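Local structure of thioredoxin (TrxA-1) (Sulfolobus solfataricus, 3TCO) at residues Lys45-Tyr50 with Ala54-Leu59. The protein is a thioredoxin that probably reduces disulfide bonds in other proteins through a redox-active pair of cysteines. Residues are numbered along the deposited sequence; the frame is centred on the assembly and turned at random.
Sequences KVAEKY and AVFGRL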
ATOM      1  N   LYS A  45       3.580 -10.175   4.700  1.00 16.56           N
ATOM      2  CA  LYS A  45       4.094 -11.424   4.148  1.00 19.22           C
ATOM      3  C   LYS A  45       4.440 -11.283   2.661  1.00 17.84           C
ATOM      4  O   LYS A  45       5.504 -11.729   2.211  1.00 18.49           O
ATOM      5  CB  LYS A  45       3.060 -12.539   4.339  1.00 21.38           C
ATOM      6  CG  LYS A  45       3.498 -13.873   3.753  1.00 27.43           C
ATOM      7  CD  LYS A  45       2.638 -15.009   4.277  1.00 30.42           C
ATOM      8  CE  LYS A  45       3.217 -16.364   3.874  1.00 32.42           C
ATOM      9  NZ  LYS A  45       2.619 -17.480   4.667  1.00 33.72           N
ATOM     10  N   VAL A  46       3.550 -10.667   1.889  1.00 15.73           N
ATOM     11  CA  VAL A  46       3.817 -10.483   0.471  1.00 16.12           C
ATOM     12  C   VAL A  46       4.962  -9.490   0.270  1.00 16.00           C
ATOM     13  O   VAL A  46       5.811  -9.683  -0.608  1.00 15.06           O
ATOM     14  CB  VAL A  46       2.546 -10.023  -0.284  1.00 16.16           C
ATOM     15  CG1 VAL A  46       2.863  -9.770  -1.770  1.00 15.10           C
ATOM     16  CG2 VAL A  46       1.474 -11.126  -0.175  1.00 17.56           C
ATOM     17  N   ALA A  47       5.009  -8.448   1.094  1.00 14.99           N
ATOM     18  CA  ALA A  47       6.081  -7.461   0.982  1.00 15.16           C
ATOM     19  C   ALA A  47       7.440  -8.147   1.181  1.00 15.39           C
ATOM     20  O   ALA A  47       8.429  -7.797   0.529  1.00 14.36           O
ATOM     21  CB  ALA A  47       5.901  -6.346   2.014  1.00 15.60           C
ATOM     22  N   GLU A  48       7.482  -9.118   2.090  1.00 15.97           N
ATOM     23  CA  GLU A  48       8.714  -9.853   2.353  1.00 18.39           C
ATOM     24  C   GLU A  48       9.066 -10.710   1.127  1.00 18.50           C
ATOM     25  O   GLU A  48      10.230 -10.797   0.728  1.00 19.13           O
ATOM     26  CB  GLU A  48       8.526 -10.736   3.591  1.00 20.60           C
ATOM     27  CG  GLU A  48       9.686 -11.665   3.914  1.00 24.16           C
ATOM     28  CD  GLU A  48      11.009 -10.948   4.121  1.00 28.25           C
ATOM     29  OE1 GLU A  48      11.017  -9.792   4.596  1.00 29.36           O
ATOM     30  OE2 GLU A  48      12.055 -11.557   3.822  1.00 32.29           O
ATOM     31  N   LYS A  49       8.065 -11.340   0.524  1.00 18.33           N
ATOM     32  CA  LYS A  49       8.315 -12.167  -0.652  1.00 18.43           C
ATOM     33  C   LYS A  49       8.952 -11.356  -1.771  1.00 19.08           C
ATOM     34  O   LYS A  49       9.774 -11.882  -2.532  1.00 18.80           O
ATOM     35  CB  LYS A  49       7.022 -12.788  -1.179  1.00 22.13           C
ATOM     36  CG  LYS A  49       6.385 -13.840  -0.279  1.00 25.14           C
ATOM     37  CD  LYS A  49       5.271 -14.574  -1.030  1.00 28.08           C
ATOM     38  CE  LYS A  49       4.625 -15.641  -0.159  1.00 30.29           C
ATOM     39  NZ  LYS A  49       3.621 -16.456  -0.921  1.00 32.03           N
ATOM     40  N   TYR A  50       8.568 -10.085  -1.888  1.00 16.48           N
ATOM     41  CA  TYR A  50       9.114  -9.219  -2.930  1.00 15.49           C
ATOM     42  C   TYR A  50      10.105  -8.198  -2.382  1.00 16.14           C
ATOM     43  O   TYR A  50      10.251  -7.099  -2.917  1.00 15.20           O
ATOM     44  CB  TYR A  50       7.987  -8.493  -3.672  1.00 14.95           C
ATOM     45  CG  TYR A  50       7.138  -9.422  -4.503  1.00 15.08           C
ATOM     46  CD1 TYR A  50       5.982 -10.001  -3.983  1.00 17.11           C
ATOM     47  CD2 TYR A  50       7.518  -9.764  -5.805  1.00 17.43           C
ATOM     48  CE1 TYR A  50       5.221 -10.899  -4.738  1.00 16.60           C
ATOM     49  CE2 TYR A  50       6.764 -10.666  -6.562  1.00 18.57           C
ATOM     50  CZ  TYR A  50       5.619 -11.228  -6.017  1.00 19.96           C
ATOM     51  OH  TYR A  50       4.873 -12.133  -6.741  1.00 23.73           O
ATOM     52  N   ALA A  54       9.875  -4.269  -4.977  1.00 13.55           N
ATOM     53  CA  ALA A  54       8.795  -3.281  -5.019  1.00 11.84           C
ATOM     54  C   ALA A  54       8.667  -2.727  -3.620  1.00 12.81           C
ATOM     55  O   ALA A  54       9.015  -3.407  -2.654  1.00 14.63           O
ATOM     56  CB  ALA A  54       7.486  -3.915  -5.438  1.00 10.42           C
ATOM     57  N   VAL A  55       8.177  -1.496  -3.508  1.00 12.32           N
ATOM     58  CA  VAL A  55       8.020  -0.869  -2.210  1.00 11.17           C
ATOM     59  C   VAL A  55       6.602  -1.046  -1.690  1.00 13.38           C
ATOM     60  O   VAL A  55       5.624  -0.763  -2.391  1.00 11.06           O
ATOM     61  CB  VAL A  55       8.365   0.635  -2.281  1.00 13.36           C
ATOM     62  CG1 VAL A  55       8.133   1.301  -0.908  1.00 11.90           C
ATOM     63  CG2 VAL A  55       9.821   0.803  -2.730  1.00 12.14           C
ATOM     64  N   PHE A  56       6.505  -1.568  -0.472  1.00 12.92           N
ATOM     65  CA  PHE A  56       5.219  -1.790   0.164  1.00 14.30           C
ATOM     66  C   PHE A  56       5.043  -0.753   1.267  1.00 12.56           C
ATOM     67  O   PHE A  56       5.393  -0.976   2.425  1.00 11.47           O
ATOM     68  CB  PHE A  56       5.132  -3.214   0.735  1.00 13.00           C
ATOM     69  CG  PHE A  56       4.971  -4.285  -0.328  1.00 14.18           C
ATOM     70  CD1 PHE A  56       5.989  -4.536  -1.240  1.00 12.61           C
ATOM     71  CD2 PHE A  56       3.796  -5.026  -0.420  1.00 14.71           C
ATOM     72  CE1 PHE A  56       5.844  -5.512  -2.232  1.00 12.52           C
ATOM     73  CE2 PHE A  56       3.639  -6.011  -1.412  1.00 15.08           C
ATOM     74  CZ  PHE A  56       4.662  -6.254  -2.316  1.00 12.23           C
ATOM     75  N   GLY A  57       4.488   0.384   0.878  1.00 12.38           N
ATOM     76  CA  GLY A  57       4.275   1.459   1.820  1.00 12.84           C
ATOM     77  C   GLY A  57       3.018   1.269   2.643  1.00 13.99           C
ATOM     78  O   GLY A  57       2.148   0.465   2.305  1.00 13.09           O
ATOM     79  N   ARG A  58       2.948   2.022   3.734  1.00 13.77           N
ATOM     80  CA  ARG A  58       1.807   2.002   4.630  1.00 15.65           C
ATOM     81  C   ARG A  58       1.515   3.453   4.939  1.00 15.19           C
ATOM     82  O   ARG A  58       2.421   4.220   5.282  1.00 15.59           O
ATOM     83  CB  ARG A  58       2.129   1.251   5.931  1.00 16.97           C
ATOM     84  CG  ARG A  58       2.392  -0.233   5.724  1.00 20.72           C
ATOM     85  CD  ARG A  58       2.450  -1.000   7.039  1.00 24.77           C
ATOM     86  NE  ARG A  58       3.587  -0.639   7.878  1.00 27.16           N
ATOM     87  CZ  ARG A  58       3.487   0.073   8.998  1.00 28.73           C
ATOM     88  NH1 ARG A  58       2.301   0.506   9.409  1.00 26.35           N
ATOM     89  NH2 ARG A  58       4.571   0.325   9.724  1.00 28.82           N
ATOM     90  N   LEU A  59       0.258   3.836   4.775  1.00 14.83           N
ATOM     91  CA  LEU A  59      -0.151   5.203   5.056  1.00 14.70           C
ATOM     92  C   LEU A  59      -1.245   5.137   6.120  1.00 14.12           C
ATOM     93  O   LEU A  59      -2.330   4.613   5.871  1.00 14.74           O
ATOM     94  CB  LEU A  59      -0.706   5.864   3.794  1.00 14.17           C
ATOM     95  CG  LEU A  59      -1.086   7.352   3.854  1.00 15.56           C
ATOM     96  CD1 LEU A  59       0.110   8.251   3.497  1.00 16.13           C
ATOM     97  CD2 LEU A  59      -2.221   7.586   2.864  1.00 14.72           C
TER
HETATM   98  O   HOH W   1       9.221  -5.157  -0.256  1.00 18.20           O
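Ala47 covers one face of the Phe56 ring. Ala47 CA sits almost exactly over the centre of the Phe56 ring, 3.4 Å from its centroid and 4° off the normal, a CH-pi contact. The methyl comes down nearer the root of the ring, with Ala47 CB 3.3 Å from Phe56 CG. That is close for two carbons. Farther out along the ring, Val46 CG1 meets Phe56 CE2 at 3.9 Å, and the two side chains cross at about a right angle. The valine reaches it with CG1 anti to its own backbone N (chi1 177°). Tyr50 adds its CB, 3.9 Å from Phe56 CE1, while the end of its side chain leads away; Tyr50 also touches Val104 and Leu108.

These residues join helix 34-49 to strand 55-60 in the beta-alpha-beta unit of the thioredoxin fold. The same helix carries Cys36 of the Cys33-Cys36 disulfide near its start, and this contact is at its other end. An alanine in place of Phe56 would probably open a gap beneath Ala47 and leave Val46 and the Tyr50 CB without their shared partner.

A water bridges the backbones beside the ring. The water hydrogen-bonds to Ala47 O at 2.9 Å and to Ala54 O at 3.0 Å. Ala54 O also lies at the edge of the Phe56 ring, in its plane. Tyr43 meets the same ring edge-to-face, and Leu25 of the neighbouring strand 23-29 touches Phe56. Val46 also touches Leu100 of helix 97-107.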